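Local coordinates for putative L-alanine-DL-glutamate epimerase (Burkholderia xenovorans, PDB 3GO2), which probably acts as a magnesium-dependent racemase or epimerase of the mandelate racemase/muconate lactonizing enzyme family, at residues A[123-126]-A[127-130]; A[147-150]-A[151-154]. One frame throughout, in Å; residues are numbered along the deposited sequence.

Interaction 1 (123-126 with 127-130) turns the chain from strand 118-123 into helix 128-132, and interaction 2 (147-150 with 151-154) is a pair of turns of the next helix, 144-156. Their centres lie about 10 Å apart. The two meet through a salt bridge between Arg130 NH1 and Glu153 OE1 at 2.8 Å and through packing of Cys126 SG on Thr150 CG2 at 3.7 Å. Interaction 1 lies at the ligand and metal site, presumably the active site: His125 belongs to the fumarate and 2-oxoglutarate sites, neither occupied here, and its side chain is about 6 Å from a bound magnesium ion. Interaction 2 lies farther off, the side chain of Thr150 about 9 Å from that of His125.

Interaction 1 (A[123-126]-A[127-130]); sequences WSHC and PTWR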
loop_
_atom_site.group_PDB
_atom_site.type_symbol
_atom_site.label_atom_id
_atom_site.label_comp_id
_atom_site.label_asym_id
_atom_site.label_seq_id
_atom_site.Cartn_x
_atom_site.Cartn_y
_atom_site.Cartn_z
ATOM N N TRP A 123 -34.697 -19.303 8.441
ATOM C CA TRP A 123 -34.961 -20.683 8.112
ATOM C C TRP A 123 -34.081 -21.033 6.913
ATOM O O TRP A 123 -34.326 -20.576 5.777
ATOM C CB TRP A 123 -36.468 -20.853 7.806
ATOM C CG TRP A 123 -36.918 -22.187 7.307
ATOM C CD1 TRP A 123 -36.149 -23.228 6.863
ATOM C CD2 TRP A 123 -38.284 -22.619 7.168
ATOM N NE1 TRP A 123 -36.948 -24.267 6.450
ATOM C CE2 TRP A 123 -38.261 -23.914 6.623
ATOM C CE3 TRP A 123 -39.517 -22.023 7.452
ATOM C CZ2 TRP A 123 -39.440 -24.652 6.365
ATOM C CZ3 TRP A 123 -40.681 -22.750 7.198
ATOM C CH2 TRP A 123 -40.630 -24.042 6.665
ATOM N N SER A 124 -33.053 -21.824 7.193
ATOM C CA SER A 124 -32.028 -22.151 6.199
ATOM C C SER A 124 -32.384 -23.359 5.350
ATOM O O SER A 124 -33.317 -24.107 5.670
ATOM C CB SER A 124 -30.697 -22.335 6.917
ATOM O OG SER A 124 -29.598 -22.253 6.021
ATOM N N HIS A 125 -31.649 -23.566 4.262
ATOM C CA HIS A 125 -31.931 -24.684 3.340
ATOM C C HIS A 125 -33.417 -24.781 3.001
ATOM O O HIS A 125 -34.054 -25.864 3.087
ATOM C CB HIS A 125 -31.403 -25.977 3.919
ATOM C CG HIS A 125 -29.939 -25.894 4.234
ATOM N ND1 HIS A 125 -29.472 -25.614 5.499
ATOM C CD2 HIS A 125 -28.852 -25.936 3.426
ATOM C CE1 HIS A 125 -28.152 -25.528 5.463
ATOM N NE2 HIS A 125 -27.751 -25.724 4.222
ATOM N N CYS A 126 -33.927 -23.631 2.582
ATOM C CA CYS A 126 -35.353 -23.398 2.358
ATOM C C CYS A 126 -35.546 -22.824 0.970
ATOM O O CYS A 126 -35.389 -21.614 0.780
ATOM C CB CYS A 126 -35.859 -22.402 3.390
ATOM S SG CYS A 126 -37.650 -22.026 3.207
ATOM N N PRO A 127 -35.934 -23.656 -0.003
ATOM C CA PRO A 127 -36.454 -25.039 0.053
ATOM C C PRO A 127 -35.432 -26.153 -0.222
ATOM O O PRO A 127 -35.787 -27.291 -0.584
ATOM C CB PRO A 127 -37.536 -25.023 -1.043
ATOM C CG PRO A 127 -37.055 -23.959 -2.023
ATOM C CD PRO A 127 -36.020 -23.106 -1.374
ATOM N N THR A 128 -34.152 -25.843 -0.029
ATOM C CA THR A 128 -33.084 -26.758 -0.373
ATOM C C THR A 128 -33.235 -28.190 0.154
ATOM O O THR A 128 -33.050 -29.145 -0.603
ATOM C CB THR A 128 -31.762 -26.151 0.102
ATOM O OG1 THR A 128 -31.671 -24.817 -0.383
ATOM C CG2 THR A 128 -30.569 -26.973 -0.309
ATOM N N TRP A 129 -33.560 -28.328 1.440
ATOM C CA TRP A 129 -33.778 -29.626 2.060
ATOM C C TRP A 129 -34.965 -30.381 1.456
ATOM O O TRP A 129 -34.867 -31.570 1.236
ATOM C CB TRP A 129 -33.964 -29.468 3.569
ATOM C CG TRP A 129 -32.707 -29.416 4.414
ATOM C CD1 TRP A 129 -32.668 -29.368 5.781
ATOM C CD2 TRP A 129 -31.334 -29.403 3.981
ATOM N NE1 TRP A 129 -31.370 -29.320 6.220
ATOM C CE2 TRP A 129 -30.535 -29.337 5.139
ATOM C CE3 TRP A 129 -30.708 -29.408 2.732
ATOM C CZ2 TRP A 129 -29.138 -29.279 5.093
ATOM C CZ3 TRP A 129 -29.326 -29.377 2.685
ATOM C CH2 TRP A 129 -28.554 -29.307 3.860
ATOM N N ARG A 130 -36.067 -29.694 1.180
ATOM C CA ARG A 130 -37.220 -30.354 0.551
ATOM C C ARG A 130 -36.967 -30.743 -0.891
ATOM O O ARG A 130 -37.599 -31.650 -1.415
ATOM C CB ARG A 130 -38.476 -29.479 0.654
ATOM C CG ARG A 130 -38.956 -29.323 2.081
ATOM C CD ARG A 130 -40.079 -28.324 2.234
ATOM N NE ARG A 130 -40.359 -28.064 3.636
ATOM C CZ ARG A 130 -41.464 -27.487 4.098
ATOM N NH1 ARG A 130 -42.420 -27.090 3.260
ATOM N NH2 ARG A 130 -41.611 -27.311 5.393
HETATM O O HOH W 1 -36.423 -26.902 2.711
#
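His125 lays its imidazole over one face of the Trp129 indole in an offset stack, within the turn that leads from strand 118-123 into helix 128-132 at the ligand-binding end of this enolase-superfamily protein. The planes are only 9° apart, and the centroids of the imidazole and of the six-membered indole ring are separated by 3.8 Å. His125 CB adds a CH-pi contact 3.6 Å from the centroid of the five-membered ring, so the histidine covers both halves of the indole. With CG anti to its own carbonyl carbon (chi1 -56°), His125 runs alongside Trp129 and points the same way. ND1 is hydrogen-bonded to Asp345, which together with the stack would fix the rotation of this ligand-site ring.

The backbone links the same two residues: Trp129 N donates to His125 O at 3.0 Å, almost straight but from above the carbonyl plane. A water bonded to that oxygen at 2.6 Å also accepts from Arg130 N, giving the carbonyl a second donor. The turn includes a cis peptide bond before Pro127, which occupies the N-cap position. Thr128 sets its CB against the His125 backbone, while its OG1 is hydrogen-bonded to Asn165, a residue of the fumarate site.

At the strand end of the turn, Cys126 SG lies over one face of the Trp123 ring, offset toward the rim. Arg130, extended from CG to NE, reaches back to the edge of that ring, and its NE forms a salt bridge with Asp347. The guanidinium and indole planes are 67° apart, and Arg130 NH2 stands near the indole plane, 3.6 Å from Trp123 CZ2.

Interaction 2 (A[147-150]-A[151-154]); sequences VKRT and AEEA
Lys148, with CG anti to its backbone N (chi1 180°) and the chain extended beyond it, and Glu152, with CG anti to its carbonyl carbon (chi1 -65°), bring their side chains together one turn apart on helix 144-156. The approach is made by the lysine's methylene: Lys148 CE is 3.4 Å from Glu152 OE2, whereas Lys148 NZ stays 4.5 Å from that oxygen, beyond salt-bridge range. The ammonium instead pairs with Asp208, so any attraction to Glu152 is probably secondary. The other carboxylate oxygen, Glu152 OE1, lies against Arg149 CA (3.7 Å) and the CG methylene, while the guanidinium stays away (Arg149 NE is 6.2 Å from Glu152 OE1).

Regular alpha-helical i to i+4 bonding holds the frame. Ala151 N, Glu152 N, Glu153 N and Ala154 N donate in turn to the carbonyl oxygens of Val147, Lys148, Arg149 and Thr150; the bond from Glu152 N to Lys148 O measures 3.0 Å. A water donates to Glu153 OE1 at 3.0 Å and weakly to Arg149 O, a loose link one turn back. Glu153 OE2 forms a salt bridge with Arg157, while Thr150 OG1 bonds back to the carbonyl of Gly146.

The exposed Arg149 and the partly exposed Lys148, Glu152 and Glu153 contrast with the buried Val147, Thr150, Ala151 and Ala154, so these two turns are amphipathic. Val147 and Ala151 pack against helix 193-210, Ala151 and Ala154 rest on Ile162 of strand 161-168, and Ala154 and Glu153 touch Trp123 at the end of strand 118-123.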
loop_
_atom_site.group_PDB
_atom_site.type_symbol
_atom_site.label_atom_id
_atom_site.label_comp_id
_atom_site.label_asym_id
_atom_site.label_seq_id
_atom_site.Cartn_x
_atom_site.Cartn_y
_atom_site.Cartn_z
ATOM N N VAL A 147 -41.569 -24.300 -4.718
ATOM C CA VAL A 147 -40.677 -23.253 -4.201
ATOM C C VAL A 147 -41.514 -22.119 -3.619
ATOM O O VAL A 147 -41.300 -21.693 -2.483
ATOM C CB VAL A 147 -39.712 -22.758 -5.303
ATOM C CG1 VAL A 147 -38.936 -21.520 -4.872
ATOM C CG2 VAL A 147 -38.747 -23.877 -5.690
ATOM N N LYS A 148 -42.501 -21.649 -4.379
ATOM C CA LYS A 148 -43.377 -20.584 -3.930
ATOM C C LYS A 148 -44.104 -20.991 -2.651
ATOM O O LYS A 148 -44.145 -20.240 -1.689
ATOM C CB LYS A 148 -44.393 -20.218 -5.011
ATOM C CG LYS A 148 -45.341 -19.121 -4.596
ATOM C CD LYS A 148 -46.304 -18.804 -5.705
ATOM C CE LYS A 148 -47.363 -17.787 -5.270
ATOM N NZ LYS A 148 -48.069 -17.185 -6.440
ATOM N N ARG A 149 -44.674 -22.185 -2.643
ATOM C CA ARG A 149 -45.437 -22.630 -1.478
ATOM C C ARG A 149 -44.598 -22.750 -0.229
ATOM O O ARG A 149 -45.098 -22.516 0.850
ATOM C CB ARG A 149 -46.111 -23.957 -1.751
ATOM C CG ARG A 149 -47.269 -23.832 -2.715
ATOM C CD ARG A 149 -48.086 -25.118 -2.710
ATOM N NE ARG A 149 -47.302 -26.326 -2.974
ATOM C CZ ARG A 149 -47.114 -26.867 -4.169
ATOM N NH1 ARG A 149 -46.385 -27.973 -4.286
ATOM N NH2 ARG A 149 -47.648 -26.317 -5.257
ATOM N N THR A 150 -43.330 -23.136 -0.389
ATOM C CA THR A 150 -42.430 -23.236 0.757
ATOM C C THR A 150 -42.184 -21.862 1.384
ATOM O O THR A 150 -42.170 -21.734 2.608
ATOM C CB THR A 150 -41.093 -23.896 0.376
ATOM O OG1 THR A 150 -41.316 -25.155 -0.260
ATOM C CG2 THR A 150 -40.247 -24.130 1.595
ATOM N N ALA A 151 -41.975 -20.835 0.554
ATOM C CA ALA A 151 -41.816 -19.470 1.055
ATOM C C ALA A 151 -43.102 -18.983 1.719
ATOM O O ALA A 151 -43.048 -18.322 2.750
ATOM C CB ALA A 151 -41.414 -18.532 -0.056
ATOM N N GLU A 152 -44.254 -19.313 1.137
ATOM C CA GLU A 152 -45.554 -19.006 1.800
ATOM C C GLU A 152 -45.663 -19.645 3.188
ATOM O O GLU A 152 -46.184 -19.035 4.120
ATOM C CB GLU A 152 -46.736 -19.456 0.939
ATOM C CG GLU A 152 -46.878 -18.713 -0.398
ATOM C CD GLU A 152 -48.020 -19.223 -1.292
ATOM O OE1 GLU A 152 -48.384 -20.428 -1.237
ATOM O OE2 GLU A 152 -48.518 -18.386 -2.077
ATOM N N GLU A 153 -45.228 -20.891 3.313
ATOM C CA GLU A 153 -45.245 -21.580 4.594
ATOM C C GLU A 153 -44.336 -20.866 5.618
ATOM O O GLU A 153 -44.715 -20.667 6.777
ATOM C CB GLU A 153 -44.866 -23.057 4.419
ATOM C CG GLU A 153 -44.818 -23.803 5.707
ATOM C CD GLU A 153 -44.418 -25.235 5.561
ATOM O OE1 GLU A 153 -44.666 -25.860 4.506
ATOM O OE2 GLU A 153 -43.875 -25.737 6.553
ATOM N N ALA A 154 -43.147 -20.437 5.179
ATOM C CA ALA A 154 -42.251 -19.709 6.049
ATOM C C ALA A 154 -42.918 -18.431 6.519
ATOM O O ALA A 154 -42.828 -18.082 7.672
ATOM C CB ALA A 154 -40.905 -19.385 5.320
HETATM O O HOH W 2 -45.350 -25.770 1.576
#